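Local atomic coordinates of methyltransferase domain-containing protein (Serratia marcescens, PDB entry 7CLU), a protein that probably transfers a methyl group from S-adenosyl-L-methionine to a hydroxyl oxygen of a prodigiosin precursor, working as a dimer. Residues Pro105-Leu110 against Met295-Asp300. Residues are numbered along the deposited sequence; the frame is centred on the assembly and turned at random.
Sequences PLWGEL and MLVSTD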
ATOM      1  N   PRO A 105      -7.507  -0.653  -7.320  1.00 24.31           N
ATOM      2  CA  PRO A 105      -7.748  -1.667  -8.363  1.00 27.54           C
ATOM      3  C   PRO A 105      -6.755  -1.587  -9.514  1.00 24.37           C
ATOM      4  O   PRO A 105      -6.284  -2.626  -9.985  1.00 25.25           O
ATOM      5  CB  PRO A 105      -9.185  -1.373  -8.820  1.00 26.92           C
ATOM      6  CG  PRO A 105      -9.798  -0.625  -7.716  1.00 32.19           C
ATOM      7  CD  PRO A 105      -8.707   0.166  -7.073  1.00 23.86           C
ATOM      8  N   LEU A 106      -6.406  -0.381  -9.961  1.00 22.62           N
ATOM      9  CA  LEU A 106      -5.502  -0.240 -11.103  1.00 22.02           C
ATOM     10  C   LEU A 106      -4.097  -0.725 -10.768  1.00 25.01           C
ATOM     11  O   LEU A 106      -3.458  -1.400 -11.580  1.00 23.60           O
ATOM     12  CB  LEU A 106      -5.456   1.219 -11.549  1.00 23.46           C
ATOM     13  CG  LEU A 106      -6.714   1.760 -12.214  1.00 25.51           C
ATOM     14  CD1 LEU A 106      -6.627   3.275 -12.265  1.00 23.52           C
ATOM     15  CD2 LEU A 106      -6.846   1.153 -13.630  1.00 25.80           C
ATOM     16  N   TRP A 107      -3.587  -0.395  -9.574  1.00 21.56           N
ATOM     17  CA  TRP A 107      -2.256  -0.877  -9.231  1.00 22.12           C
ATOM     18  C   TRP A 107      -2.212  -2.386  -9.074  1.00 20.89           C
ATOM     19  O   TRP A 107      -1.123  -2.968  -9.127  1.00 21.45           O
ATOM     20  CB  TRP A 107      -1.743  -0.225  -7.947  1.00 21.33           C
ATOM     21  CG  TRP A 107      -1.154   1.138  -8.161  1.00 21.27           C
ATOM     22  CD1 TRP A 107      -1.838   2.296  -8.400  1.00 20.20           C
ATOM     23  CD2 TRP A 107       0.236   1.491  -8.110  1.00 22.16           C
ATOM     24  NE1 TRP A 107      -0.954   3.349  -8.511  1.00 22.57           N
ATOM     25  CE2 TRP A 107       0.323   2.879  -8.342  1.00 24.24           C
ATOM     26  CE3 TRP A 107       1.420   0.760  -7.911  1.00 20.43           C
ATOM     27  CZ2 TRP A 107       1.552   3.564  -8.359  1.00 24.87           C
ATOM     28  CZ3 TRP A 107       2.635   1.435  -7.944  1.00 23.39           C
ATOM     29  CH2 TRP A 107       2.690   2.828  -8.152  1.00 19.73           C
ATOM     30  N   GLY A 108      -3.358  -3.028  -8.870  1.00 22.09           N
ATOM     31  CA  GLY A 108      -3.381  -4.478  -8.894  1.00 28.49           C
ATOM     32  C   GLY A 108      -2.828  -5.029 -10.192  1.00 27.43           C
ATOM     33  O   GLY A 108      -2.231  -6.104 -10.209  1.00 28.11           O
ATOM     34  N   GLU A 109      -2.959  -4.268 -11.278  1.00 26.96           N
ATOM     35  CA  GLU A 109      -2.498  -4.674 -12.601  1.00 30.95           C
ATOM     36  C   GLU A 109      -1.276  -3.875 -13.056  1.00 31.10           C
ATOM     37  O   GLU A 109      -1.083  -3.655 -14.257  1.00 25.66           O
ATOM     38  CB  GLU A 109      -3.643  -4.545 -13.609  1.00 27.91           C
ATOM     39  CG  GLU A 109      -4.876  -5.380 -13.258  1.00 27.19           C
ATOM     40  CD  GLU A 109      -4.600  -6.880 -13.326  1.00 33.54           C
ATOM     41  OE1 GLU A 109      -4.130  -7.347 -14.379  1.00 29.87           O
ATOM     42  OE2 GLU A 109      -4.821  -7.587 -12.318  1.00 40.88           O
ATOM     43  N   LEU A 110      -0.445  -3.429 -12.102  1.00 25.00           N
ATOM     44  CA  LEU A 110       0.781  -2.721 -12.462  1.00 28.57           C
ATOM     45  C   LEU A 110       1.648  -3.544 -13.413  1.00 25.79           C
ATOM     46  O   LEU A 110       2.253  -2.991 -14.344  1.00 23.32           O
ATOM     47  CB  LEU A 110       1.577  -2.355 -11.208  1.00 25.06           C
ATOM     48  CG  LEU A 110       2.950  -1.710 -11.478  1.00 23.99           C
ATOM     49  CD1 LEU A 110       2.781  -0.363 -12.176  1.00 20.97           C
ATOM     50  CD2 LEU A 110       3.756  -1.555 -10.189  1.00 23.87           C
ATOM     51  N   MET A 295       0.696   7.515 -12.675  1.00 21.70           N
ATOM     52  CA  MET A 295       0.271   8.074 -13.953  1.00 23.67           C
ATOM     53  C   MET A 295       0.200   6.994 -15.025  1.00 23.36           C
ATOM     54  O   MET A 295      -0.691   7.018 -15.881  1.00 26.88           O
ATOM     55  CB  MET A 295       1.225   9.183 -14.387  1.00 23.80           C
ATOM     56  CG  MET A 295       1.445  10.241 -13.359  1.00 28.95           C
ATOM     57  SD  MET A 295      -0.075  10.658 -12.493  0.63 35.01           S
ATOM     58  CE  MET A 295      -0.885  11.531 -13.777  1.00 24.78           C
ATOM     59  N   LEU A 296       1.137   6.040 -14.983  1.00 20.89           N
ATOM     60  CA  LEU A 296       1.166   4.959 -15.956  1.00 23.52           C
ATOM     61  C   LEU A 296      -0.111   4.130 -15.898  1.00 26.40           C
ATOM     62  O   LEU A 296      -0.723   3.844 -16.935  1.00 21.94           O
ATOM     63  CB  LEU A 296       2.393   4.077 -15.708  1.00 28.54           C
ATOM     64  CG  LEU A 296       2.433   2.721 -16.402  1.00 27.03           C
ATOM     65  CD1 LEU A 296       2.523   2.933 -17.919  1.00 24.46           C
ATOM     66  CD2 LEU A 296       3.624   1.899 -15.899  1.00 26.46           C
ATOM     67  N   VAL A 297      -0.528   3.728 -14.687  1.00 25.87           N
ATOM     68  CA  VAL A 297      -1.634   2.783 -14.585  1.00 26.23           C
ATOM     69  C   VAL A 297      -2.981   3.452 -14.784  1.00 29.03           C
ATOM     70  O   VAL A 297      -3.957   2.765 -15.130  1.00 29.86           O
ATOM     71  CB  VAL A 297      -1.657   2.041 -13.234  1.00 26.21           C
ATOM     72  CG1 VAL A 297      -0.380   1.208 -13.047  1.00 21.59           C
ATOM     73  CG2 VAL A 297      -1.861   3.007 -12.091  1.00 24.89           C
ATOM     74  N   SER A 298      -3.057   4.772 -14.615  1.00 26.42           N
ATOM     75  CA  SER A 298      -4.336   5.466 -14.508  1.00 26.46           C
ATOM     76  C   SER A 298      -4.638   6.428 -15.646  1.00 29.91           C
ATOM     77  O   SER A 298      -5.811   6.689 -15.900  1.00 28.46           O
ATOM     78  CB  SER A 298      -4.408   6.247 -13.186  1.00 25.75           C
ATOM     79  OG  SER A 298      -3.501   7.348 -13.164  1.00 28.60           O
ATOM     80  N   THR A 299      -3.633   6.995 -16.303  1.00 29.17           N
ATOM     81  CA  THR A 299      -3.853   7.999 -17.337  1.00 31.86           C
ATOM     82  C   THR A 299      -3.411   7.439 -18.683  1.00 30.23           C
ATOM     83  O   THR A 299      -2.902   6.320 -18.785  1.00 33.70           O
ATOM     84  CB  THR A 299      -3.110   9.300 -17.026  1.00 30.04           C
ATOM     85  OG1 THR A 299      -1.720   9.146 -17.342  1.00 29.05           O
ATOM     86  CG2 THR A 299      -3.269   9.683 -15.546  1.00 32.58           C
ATOM     87  N   ASP A 300      -3.589   8.233 -19.734  1.00 31.52           N
ATOM     88  CA  ASP A 300      -3.284   7.680 -21.045  1.00 35.73           C
ATOM     89  C   ASP A 300      -1.803   7.762 -21.390  1.00 36.98           C
ATOM     90  O   ASP A 300      -1.328   6.948 -22.189  1.00 41.09           O
ATOM     91  CB  ASP A 300      -4.147   8.354 -22.111  1.00 34.60           C
ATOM     92  CG  ASP A 300      -5.556   7.795 -22.130  1.00 36.63           C
ATOM     93  OD1 ASP A 300      -5.851   6.938 -21.270  1.00 37.48           O
ATOM     94  OD2 ASP A 300      -6.372   8.199 -22.982  1.00 38.28           O
TER
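Val297 sets its two methyls among Leu106, Trp107 and Leu110. The site is a buried helix-helix packing in a class I, Rossmann-like O-methyltransferase. It joins the last part of helix 93-107, and the turn that runs on from it, to the end of helix 286-298. Leu106 and Val297 lie nearest in register, with CA atoms 6.0 Å apart.

The two Val297 methyls do different work. CG2 meets the pyrrole part of the Trp107 indole obliquely, 4.0 Å from the centroid of the five-membered ring. It sits 30° off the ring normal, an off-centre CH-pi contact. CG1 lies anti to the carbonyl carbon (chi1 -62°), which turns it to Leu110. There Leu110 CD1 meets Val297 CG1 at 3.6 Å. A type I turn from Trp107 to Leu110 brings both residues to the same valine.

Leu106, on the same helix as Trp107, splits its branches. CD2 packs on the Val297 carbonyl, 3.6 Å from its O. CD1 touches Ser298 CB at 3.8 Å.

The indole NH of Trp107 bonds to Asn294 OD1, one turn back from Ser298, which ties the ring to the helix that carries Val297. Phe16 of the second subunit stacks on Trp107 and Phe15 of that subunit meets it edge-to-face, so Trp107 belongs to the dimer interface as well as to this contact. Ser298 is about 9 Å, side chain to side chain, from His247, the predicted proton acceptor. At the helix end, Thr299 OG1 and Thr299 N reach Met295 O from opposite faces of its carbonyl plane, OG1 at 2.8 Å.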